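Local coordinates for protein carbonic anhydrase (PDB 3UCJ) that probably catalyses the reversible hydration of carbon dioxide to hydrogencarbonate and a proton, using one zinc ion per subunit, at residues E41-G46 / E64-R69; C47-V52 / C101-C106. All blocks are in the same frame, centred on the assembly; numbering follows the deposited sequence.

Contact 1 of 2, residues E41-G46 / E64-R69; sequences EYLYIG and EVFVQR
Tyr-44 lays its CB against CG2 of Val-65, 3.6 Å away, and the same methyl reaches CB of Tyr-42 at 3.8 Å, so one valine branch bridges two residues of the neighbouring strand. With CG anti to the backbone N (chi1 164°), the Tyr-44 ring lies alongside Val-67, whose CG1 is 4.2 Å from Tyr-44 CD2, and its edge meets CG of Arg-69. Helix 54-57 covers this face through Pro-54. On the other face, CD1 of Leu-43 reaches Phe-66 CD2 at 4.0 Å, and both residues pack on Thr-89 of helix 80-92; Phe-66 also touches an acetazolamide, a different molecule from the one on this chain's zinc. The backbones form the parallel pair of a beta-alpha-beta unit, their short axes 4.6 Å apart at 23°. Tyr-44 bonds through both its N and its O in mid-ladder: N donates to Phe-66 O (2.8 Å) and O accepts from Gln-68 N (2.9 Å). Phe-66 N to Tyr-42 O and Gly-46 N to Gln-68 O continue the ladder. At its start the bond from Tyr-42 N to Glu-64 O is weak, and a water joins Glu-41 N to that same oxygen. The amide of Gln-68 turns away to Asn-70 and Asn-81, and also bonds to Asn-81 of a second subunit.

Contact 2 of 2, residues C47-V52 / C101-C106; sequences CADSRV and CGHYNC. With ZN (zinc ion), chain C; AZM (5-acetamido-1,3,4-thiadiazole-2-sulfonamide), chain D.
Cys-47, His-103 and Cys-106 converge on the zinc ion of a beta-class carbonic anhydrase, with SG of each cysteine at 2.4 Å and NE2 of His-103 at 2.1 Å. The sulfonamide N1 of acetazolamide supplies the fourth ligand at 1.9 Å. Packing holds the imidazole from both faces: CG2 of Val-52 makes a CH-pi contact 4.0 Å from the ring centroid, 16° off the normal, while CB of Cys-106 lies over the opposite face. At the ring edge, CB of Cys-47 approaches CD2. Charge and hydrogen bonding position Asp-49, in the second shell here. Its CG lies opposite the backbone N, beside the carbonyl carbon, which carries the carboxylate to His-103 and the inhibitor. Arg-51 grips it side-on, NE to OD1 and NH2 to OD2, both on the syn side though tilted out of the carboxylate plane; OD1 also accepts from Arg-51 N through its anti lone pair, closing an Asx turn. These three bonds fix the carboxylate's rotation, with OD2 3.1 Å from the inhibitor's N1. Across the contact, the guanidinium reaches Asn-105 end-on, its plane turned 74° from the amide. Arg-51 NH1 donates to Asn-105 OD1 at 2.8 Å, and also to Val-34 O of a second subunit. Arg-51 NH2 meets Asn-105 O at 2.9 Å, from 42° above the carbonyl plane.

In the fold
From the N terminus, helix 10-26 precedes strand 42-47, which holds nearly all of 41-46 and ends at Cys-47, where 47-52 begins. Contact 1 closes the short loop through helix 54-57 when strand 65-70 returns beside the first strand. Contact 2 closes a longer one, passing through strand 65-70 and helix 80-92 before 101-106 arrives at the end of strand 97-103. Their segments alternate along the chain, so the two closures cross. Strand 42-47 lies between 65-70 and 97-103 in the sheet, and a probable hydrogen bond from Cys-101 N to Ile-45 O joins the contacts. Arg-69 NE adds another, to Cys-47 O. Both contacts also touch a second subunit.

Contact 1 of 2, residues E41-G46 / E64-R69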
ATOM      1  N   GLU A  41       9.899 -12.392 -23.314  1.00 33.74           N
ATOM      2  CA  GLU A  41      10.180 -13.568 -22.550  1.00 36.18           C
ATOM      3  C   GLU A  41      10.674 -13.273 -21.121  1.00 34.53           C
ATOM      4  O   GLU A  41      10.779 -14.195 -20.347  1.00 34.10           O
ATOM      5  CB  GLU A  41      11.240 -14.426 -23.254  1.00 38.48           C
ATOM      6  CG  GLU A  41      10.588 -15.057 -24.518  1.00 46.68           C
ATOM      7  CD  GLU A  41      11.519 -16.026 -25.191  1.00 56.96           C
ATOM      8  OE1 GLU A  41      10.998 -17.119 -25.578  1.00 62.03           O
ATOM      9  OE2 GLU A  41      12.737 -15.678 -25.294  1.00 55.35           O
ATOM     10  N   TYR A  42      10.986 -12.005 -20.830  1.00 32.29           N
ATOM     11  CA  TYR A  42      11.657 -11.650 -19.556  1.00 29.83           C
ATOM     12  C   TYR A  42      10.763 -10.598 -18.802  1.00 27.58           C
ATOM     13  O   TYR A  42      10.165  -9.738 -19.449  1.00 28.54           O
ATOM     14  CB  TYR A  42      12.956 -10.945 -19.840  1.00 29.64           C
ATOM     15  CG  TYR A  42      14.036 -11.882 -20.369  1.00 34.51           C
ATOM     16  CD1 TYR A  42      14.839 -12.618 -19.481  1.00 35.16           C
ATOM     17  CD2 TYR A  42      14.205 -12.040 -21.758  1.00 36.54           C
ATOM     18  CE1 TYR A  42      15.812 -13.502 -19.935  1.00 35.36           C
ATOM     19  CE2 TYR A  42      15.198 -12.912 -22.253  1.00 43.68           C
ATOM     20  CZ  TYR A  42      15.974 -13.648 -21.331  1.00 45.38           C
ATOM     21  OH  TYR A  42      16.901 -14.493 -21.806  1.00 45.84           O
ATOM     22  N   LEU A  43      10.657 -10.780 -17.497  1.00 27.60           N
ATOM     23  CA  LEU A  43      10.342  -9.604 -16.576  1.00 27.13           C
ATOM     24  C   LEU A  43      11.664  -9.231 -15.914  1.00 28.34           C
ATOM     25  O   LEU A  43      12.342 -10.114 -15.438  1.00 28.57           O
ATOM     26  CB  LEU A  43       9.397 -10.114 -15.541  1.00 26.79           C
ATOM     27  CG  LEU A  43       9.203  -9.140 -14.278  1.00 28.98           C
ATOM     28  CD1 LEU A  43       8.602  -7.868 -14.747  1.00 28.45           C
ATOM     29  CD2 LEU A  43       8.278  -9.804 -13.299  1.00 25.21           C
ATOM     30  N   TYR A  44      11.967  -7.924 -15.771  1.00 27.76           N
ATOM     31  CA  TYR A  44      13.142  -7.517 -15.041  1.00 26.66           C
ATOM     32  C   TYR A  44      12.545  -6.635 -13.897  1.00 26.62           C
ATOM     33  O   TYR A  44      11.676  -5.808 -14.147  1.00 27.05           O
ATOM     34  CB  TYR A  44      14.000  -6.686 -15.924  1.00 24.91           C
ATOM     35  CG  TYR A  44      15.092  -5.836 -15.284  1.00 29.39           C
ATOM     36  CD1 TYR A  44      16.415  -6.265 -15.253  1.00 27.67           C
ATOM     37  CD2 TYR A  44      14.797  -4.543 -14.753  1.00 24.44           C
ATOM     38  CE1 TYR A  44      17.434  -5.450 -14.724  1.00 31.96           C
ATOM     39  CE2 TYR A  44      15.778  -3.761 -14.250  1.00 27.08           C
ATOM     40  CZ  TYR A  44      17.095  -4.199 -14.219  1.00 27.81           C
ATOM     41  OH  TYR A  44      18.036  -3.370 -13.660  1.00 30.53           O
ATOM     42  N   ILE A  45      13.054  -6.886 -12.704  1.00 26.97           N
ATOM     43  CA  ILE A  45      12.736  -6.060 -11.482  1.00 26.40           C
ATOM     44  C   ILE A  45      14.111  -5.528 -11.059  1.00 26.96           C
ATOM     45  O   ILE A  45      15.036  -6.366 -10.736  1.00 28.92           O
ATOM     46  CB  ILE A  45      12.236  -6.933 -10.411  1.00 26.88           C
ATOM     47  CG1 ILE A  45      10.888  -7.611 -10.824  1.00 24.52           C
ATOM     48  CG2 ILE A  45      11.997  -6.069  -9.072  1.00 26.78           C
ATOM     49  CD1 ILE A  45      10.454  -8.759  -9.933  1.00 25.73           C
ATOM     50  N   GLY A  46      14.254  -4.209 -11.105  1.00 26.39           N
ATOM     51  CA  GLY A  46      15.548  -3.598 -10.818  1.00 26.83           C
ATOM     52  C   GLY A  46      15.352  -2.274 -10.139  1.00 27.77           C
ATOM     53  O   GLY A  46      14.219  -1.885  -9.842  1.00 25.79           O
ATOM     54  N   GLU A  64      11.020  -7.134 -25.718  1.00 32.44           N
ATOM     55  CA  GLU A  64      11.729  -8.242 -25.086  1.00 33.22           C
ATOM     56  C   GLU A  64      11.736  -8.304 -23.555  1.00 31.77           C
ATOM     57  O   GLU A  64      11.857  -9.403 -22.984  1.00 31.69           O
ATOM     58  CB  GLU A  64      13.186  -8.208 -25.524  1.00 34.08           C
ATOM     59  CG  GLU A  64      13.342  -8.400 -27.049  1.00 40.00           C
ATOM     60  CD  GLU A  64      14.798  -8.694 -27.356  1.00 46.55           C
ATOM     61  OE1 GLU A  64      15.404  -7.960 -28.127  1.00 51.30           O
ATOM     62  OE2 GLU A  64      15.354  -9.650 -26.754  1.00 54.05           O
ATOM     63  N   VAL A  65      11.677  -7.166 -22.890  1.00 30.27           N
ATOM     64  CA  VAL A  65      11.721  -7.182 -21.450  1.00 26.88           C
ATOM     65  C   VAL A  65      10.741  -6.195 -20.818  1.00 26.38           C
ATOM     66  O   VAL A  65      10.821  -5.023 -21.041  1.00 28.06           O
ATOM     67  CB  VAL A  65      13.166  -7.014 -20.934  1.00 27.93           C
ATOM     68  CG1 VAL A  65      13.717  -5.730 -21.362  1.00 28.22           C
ATOM     69  CG2 VAL A  65      13.231  -7.128 -19.443  1.00 27.73           C
ATOM     70  N   PHE A  66       9.820  -6.753 -20.058  1.00 26.48           N
ATOM     71  CA  PHE A  66       8.837  -6.045 -19.274  1.00 27.67           C
ATOM     72  C   PHE A  66       9.550  -5.608 -17.996  1.00 27.17           C
ATOM     73  O   PHE A  66      10.277  -6.363 -17.442  1.00 27.18           O
ATOM     74  CB  PHE A  66       7.725  -7.006 -18.941  1.00 25.56           C
ATOM     75  CG  PHE A  66       6.421  -6.375 -18.572  1.00 27.12           C
ATOM     76  CD1 PHE A  66       5.426  -6.227 -19.497  1.00 26.75           C
ATOM     77  CD2 PHE A  66       6.162  -6.023 -17.291  1.00 28.61           C
ATOM     78  CE1 PHE A  66       4.235  -5.726 -19.160  1.00 26.77           C
ATOM     79  CE2 PHE A  66       4.972  -5.507 -16.952  1.00 27.50           C
ATOM     80  CZ  PHE A  66       3.997  -5.356 -17.880  1.00 27.79           C
ATOM     81  N   VAL A  67       9.305  -4.391 -17.537  1.00 27.33           N
ATOM     82  CA  VAL A  67      10.101  -3.803 -16.481  1.00 27.81           C
ATOM     83  C   VAL A  67       9.352  -3.187 -15.289  1.00 26.13           C
ATOM     84  O   VAL A  67       8.485  -2.407 -15.465  1.00 26.05           O
ATOM     85  CB  VAL A  67      11.024  -2.746 -17.060  1.00 26.85           C
ATOM     86  CG1 VAL A  67      11.729  -2.025 -15.983  1.00 29.27           C
ATOM     87  CG2 VAL A  67      12.002  -3.368 -18.024  1.00 28.18           C
ATOM     88  N   GLN A  68       9.732  -3.599 -14.093  1.00 24.81           N
ATOM     89  CA  GLN A  68       9.421  -2.909 -12.861  1.00 22.61           C
ATOM     90  C   GLN A  68      10.703  -2.290 -12.306  1.00 22.77           C
ATOM     91  O   GLN A  68      11.672  -2.962 -12.182  1.00 21.66           O
ATOM     92  CB  GLN A  68       8.817  -3.862 -11.847  1.00 23.96           C
ATOM     93  CG  GLN A  68       9.051  -3.529 -10.403  1.00 26.32           C
ATOM     94  CD  GLN A  68       8.101  -2.504  -9.824  1.00 25.48           C
ATOM     95  OE1 GLN A  68       8.232  -2.131  -8.702  1.00 25.56           O
ATOM     96  NE2 GLN A  68       7.148  -2.095 -10.582  1.00 24.46           N
ATOM     97  N   ARG A  69      10.678  -1.010 -11.969  1.00 24.60           N
ATOM     98  CA  ARG A  69      11.899  -0.438 -11.379  1.00 24.43           C
ATOM     99  C   ARG A  69      11.413   0.433 -10.221  1.00 24.21           C
ATOM    100  O   ARG A  69      10.463   1.170 -10.371  1.00 24.69           O
ATOM    101  CB  ARG A  69      12.622   0.462 -12.410  1.00 24.78           C
ATOM    102  CG  ARG A  69      13.508  -0.427 -13.352  1.00 26.61           C
ATOM    103  CD  ARG A  69      14.083   0.503 -14.422  1.00 23.76           C
ATOM    104  NE  ARG A  69      15.091   1.465 -13.887  1.00 27.51           N
ATOM    105  CZ  ARG A  69      15.823   2.259 -14.648  1.00 29.97           C
ATOM    106  NH1 ARG A  69      15.684   2.288 -15.998  1.00 25.58           N
ATOM    107  NH2 ARG A  69      16.646   3.076 -14.069  1.00 28.34           N
TER
HETATM  108  O   HOH W   1      12.112 -11.554 -24.640  1.00 50.73           O

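Contact 2 of 2, residues C47-V52 / C101-C106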
ATOM      1  N   CYS A  47      16.463  -1.579  -9.931  1.00 26.70           N
ATOM      2  CA  CYS A  47      16.431  -0.288  -9.210  1.00 27.67           C
ATOM      3  C   CYS A  47      16.087   0.888 -10.131  1.00 27.08           C
ATOM      4  O   CYS A  47      16.494   0.855 -11.320  1.00 29.97           O
ATOM      5  CB  CYS A  47      17.833  -0.047  -8.523  1.00 29.21           C
ATOM      6  SG  CYS A  47      17.612   1.339  -7.431  1.00 27.68           S
ATOM      7  N   ALA A  48      15.410   1.935  -9.612  1.00 25.55           N
ATOM      8  CA  ALA A  48      15.031   3.079 -10.320  1.00 25.04           C
ATOM      9  C   ALA A  48      16.264   3.987 -10.656  1.00 27.20           C
ATOM     10  O   ALA A  48      16.159   4.866 -11.431  1.00 25.79           O
ATOM     11  CB  ALA A  48      13.987   3.884  -9.491  1.00 25.19           C
ATOM     12  N   ASP A  49      17.410   3.688 -10.059  1.00 27.92           N
ATOM     13  CA  ASP A  49      18.698   4.432 -10.278  1.00 28.98           C
ATOM     14  C   ASP A  49      18.931   4.691 -11.779  1.00 28.95           C
ATOM     15  O   ASP A  49      18.863   3.775 -12.584  1.00 29.97           O
ATOM     16  CB  ASP A  49      19.809   3.529  -9.741  1.00 27.76           C
ATOM     17  CG  ASP A  49      21.182   4.266  -9.671  1.00 30.79           C
ATOM     18  OD1 ASP A  49      21.666   4.711 -10.727  1.00 29.94           O
ATOM     19  OD2 ASP A  49      21.674   4.460  -8.548  1.00 29.37           O
ATOM     20  N   SER A  50      19.136   5.960 -12.103  1.00 28.96           N
ATOM     21  CA  SER A  50      19.332   6.475 -13.465  1.00 32.24           C
ATOM     22  C   SER A  50      20.491   5.843 -14.223  1.00 32.38           C
ATOM     23  O   SER A  50      20.589   6.068 -15.432  1.00 32.56           O
ATOM     24  CB  SER A  50      19.528   8.004 -13.435  1.00 31.66           C
ATOM     25  OG  SER A  50      20.766   8.339 -12.783  1.00 34.72           O
ATOM     26  N   ARG A  51      21.341   5.069 -13.539  1.00 32.77           N
ATOM     27  CA  ARG A  51      22.505   4.503 -14.207  1.00 33.40           C
ATOM     28  C   ARG A  51      22.256   3.107 -14.719  1.00 34.71           C
ATOM     29  O   ARG A  51      23.190   2.451 -15.274  1.00 34.55           O
ATOM     30  CB  ARG A  51      23.681   4.530 -13.256  1.00 32.51           C
ATOM     31  CG  ARG A  51      24.070   5.918 -12.984  1.00 33.76           C
ATOM     32  CD  ARG A  51      25.030   5.962 -11.774  1.00 36.13           C
ATOM     33  NE  ARG A  51      24.425   5.465 -10.513  1.00 37.69           N
ATOM     34  CZ  ARG A  51      25.119   5.188  -9.404  1.00 40.10           C
ATOM     35  NH1 ARG A  51      26.486   5.300  -9.384  1.00 33.94           N
ATOM     36  NH2 ARG A  51      24.478   4.694  -8.335  1.00 36.17           N
ATOM     37  N   VAL A  52      21.028   2.614 -14.507  1.00 32.57           N
ATOM     38  CA  VAL A  52      20.784   1.180 -14.684  1.00 33.95           C
ATOM     39  C   VAL A  52      19.547   0.920 -15.590  1.00 36.74           C
ATOM     40  O   VAL A  52      18.411   0.701 -15.073  1.00 35.95           O
ATOM     41  CB  VAL A  52      20.558   0.449 -13.322  1.00 34.13           C
ATOM     42  CG1 VAL A  52      20.625  -1.088 -13.493  1.00 32.54           C
ATOM     43  CG2 VAL A  52      21.584   0.975 -12.229  1.00 34.25           C
ATOM     44  N   CYS A 101      17.423  -7.828 -10.336  1.00 29.55           N
ATOM     45  CA  CYS A 101      18.712  -7.197 -10.517  1.00 30.91           C
ATOM     46  C   CYS A 101      18.988  -6.161  -9.462  1.00 30.94           C
ATOM     47  O   CYS A 101      18.288  -5.149  -9.433  1.00 31.99           O
ATOM     48  CB  CYS A 101      18.747  -6.539 -11.904  1.00 30.00           C
ATOM     49  SG  CYS A 101      20.445  -5.965 -12.306  1.00 36.25           S
ATOM     50  N   GLY A 102      20.005  -6.361  -8.615  1.00 29.72           N
ATOM     51  CA  GLY A 102      20.453  -5.204  -7.814  1.00 29.17           C
ATOM     52  C   GLY A 102      21.635  -4.520  -8.499  1.00 30.70           C
ATOM     53  O   GLY A 102      22.070  -4.950  -9.582  1.00 32.24           O
ATOM     54  N   HIS A 103      22.196  -3.497  -7.868  1.00 31.02           N
ATOM     55  CA  HIS A 103      23.394  -2.871  -8.466  1.00 31.36           C
ATOM     56  C   HIS A 103      24.343  -2.322  -7.370  1.00 32.13           C
ATOM     57  O   HIS A 103      23.911  -1.781  -6.327  1.00 29.57           O
ATOM     58  CB  HIS A 103      23.016  -1.746  -9.429  1.00 32.06           C
ATOM     59  CG  HIS A 103      22.431  -0.551  -8.752  1.00 29.84           C
ATOM     60  ND1 HIS A 103      23.141   0.603  -8.466  1.00 31.62           N
ATOM     61  CD2 HIS A 103      21.169  -0.333  -8.292  1.00 30.32           C
ATOM     62  CE1 HIS A 103      22.328   1.489  -7.896  1.00 31.33           C
ATOM     63  NE2 HIS A 103      21.131   0.945  -7.786  1.00 27.38           N
ATOM     64  N   TYR A 104      25.679  -2.387  -7.616  1.00 32.88           N
ATOM     65  CA  TYR A 104      26.630  -1.762  -6.662  1.00 32.96           C
ATOM     66  C   TYR A 104      26.460  -0.283  -6.677  1.00 32.14           C
ATOM     67  O   TYR A 104      25.940   0.287  -7.644  1.00 32.16           O
ATOM     68  CB  TYR A 104      28.090  -2.182  -7.043  1.00 32.45           C
ATOM     69  CG  TYR A 104      28.240  -3.675  -6.836  1.00 33.13           C
ATOM     70  CD1 TYR A 104      28.452  -4.529  -7.914  1.00 32.66           C
ATOM     71  CD2 TYR A 104      28.094  -4.244  -5.549  1.00 34.01           C
ATOM     72  CE1 TYR A 104      28.632  -5.873  -7.730  1.00 33.82           C
ATOM     73  CE2 TYR A 104      28.248  -5.604  -5.352  1.00 33.78           C
ATOM     74  CZ  TYR A 104      28.492  -6.415  -6.467  1.00 34.81           C
ATOM     75  OH  TYR A 104      28.636  -7.729  -6.301  1.00 34.22           O
ATOM     76  N   ASN A 105      26.839   0.382  -5.580  1.00 33.19           N
ATOM     77  CA  ASN A 105      26.684   1.818  -5.463  1.00 32.62           C
ATOM     78  C   ASN A 105      25.178   2.249  -5.367  1.00 32.45           C
ATOM     79  O   ASN A 105      24.799   3.361  -5.726  1.00 35.05           O
ATOM     80  CB  ASN A 105      27.461   2.640  -6.562  1.00 32.96           C
ATOM     81  CG  ASN A 105      27.745   4.069  -6.124  1.00 33.24           C
ATOM     82  OD1 ASN A 105      27.227   5.048  -6.690  1.00 36.59           O
ATOM     83  ND2 ASN A 105      28.673   4.220  -5.133  1.00 36.55           N
ATOM     84  N   CYS A 106      24.353   1.346  -4.835  1.00 31.65           N
ATOM     85  CA  CYS A 106      22.895   1.567  -4.712  1.00 30.56           C
ATOM     86  C   CYS A 106      22.697   2.326  -3.427  1.00 28.96           C
ATOM     87  O   CYS A 106      22.864   1.759  -2.356  1.00 30.08           O
ATOM     88  CB  CYS A 106      22.196   0.202  -4.640  1.00 29.78           C
ATOM     89  SG  CYS A 106      20.338   0.495  -4.396  1.00 31.42           S
TER
HETATM   90 ZN    ZN C 228      19.722   1.661  -6.421  1.00 30.46          ZN
HETATM   91  C1  AZM D 229      19.223   5.612  -4.414  1.00 34.26           C
HETATM   92  C2  AZM D 229      19.001   6.670  -2.254  1.00 40.41           C
HETATM   93  C3  AZM D 229      17.667   6.876  -0.287  1.00 46.02           C
HETATM   94  C4  AZM D 229      17.306   7.737   0.909  1.00 41.14           C
HETATM   95  N1  AZM D 229      20.021   3.547  -6.087  1.00 26.64           N
HETATM   96  N2  AZM D 229      20.227   6.875  -2.844  1.00 36.01           N
HETATM   97  N3  AZM D 229      20.377   6.238  -4.184  1.00 36.51           N
HETATM   98  N4  AZM D 229      18.818   7.122  -0.916  1.00 34.41           N
HETATM   99  O1  AZM D 229      18.841   5.557  -6.998  1.00 30.25           O
HETATM  100  O2  AZM D 229      17.770   3.978  -5.525  1.00 34.41           O
HETATM  101  O3  AZM D 229      16.918   5.957  -0.715  1.00 40.38           O
HETATM  102  S1  AZM D 229      19.001   4.743  -5.912  1.00 33.37           S
HETATM  103  S2  AZM D 229      17.920   5.770  -3.213  1.00 35.65           S
HETATM  104  O   HOH W   2      19.033  -2.850 -10.662  1.00 32.69           O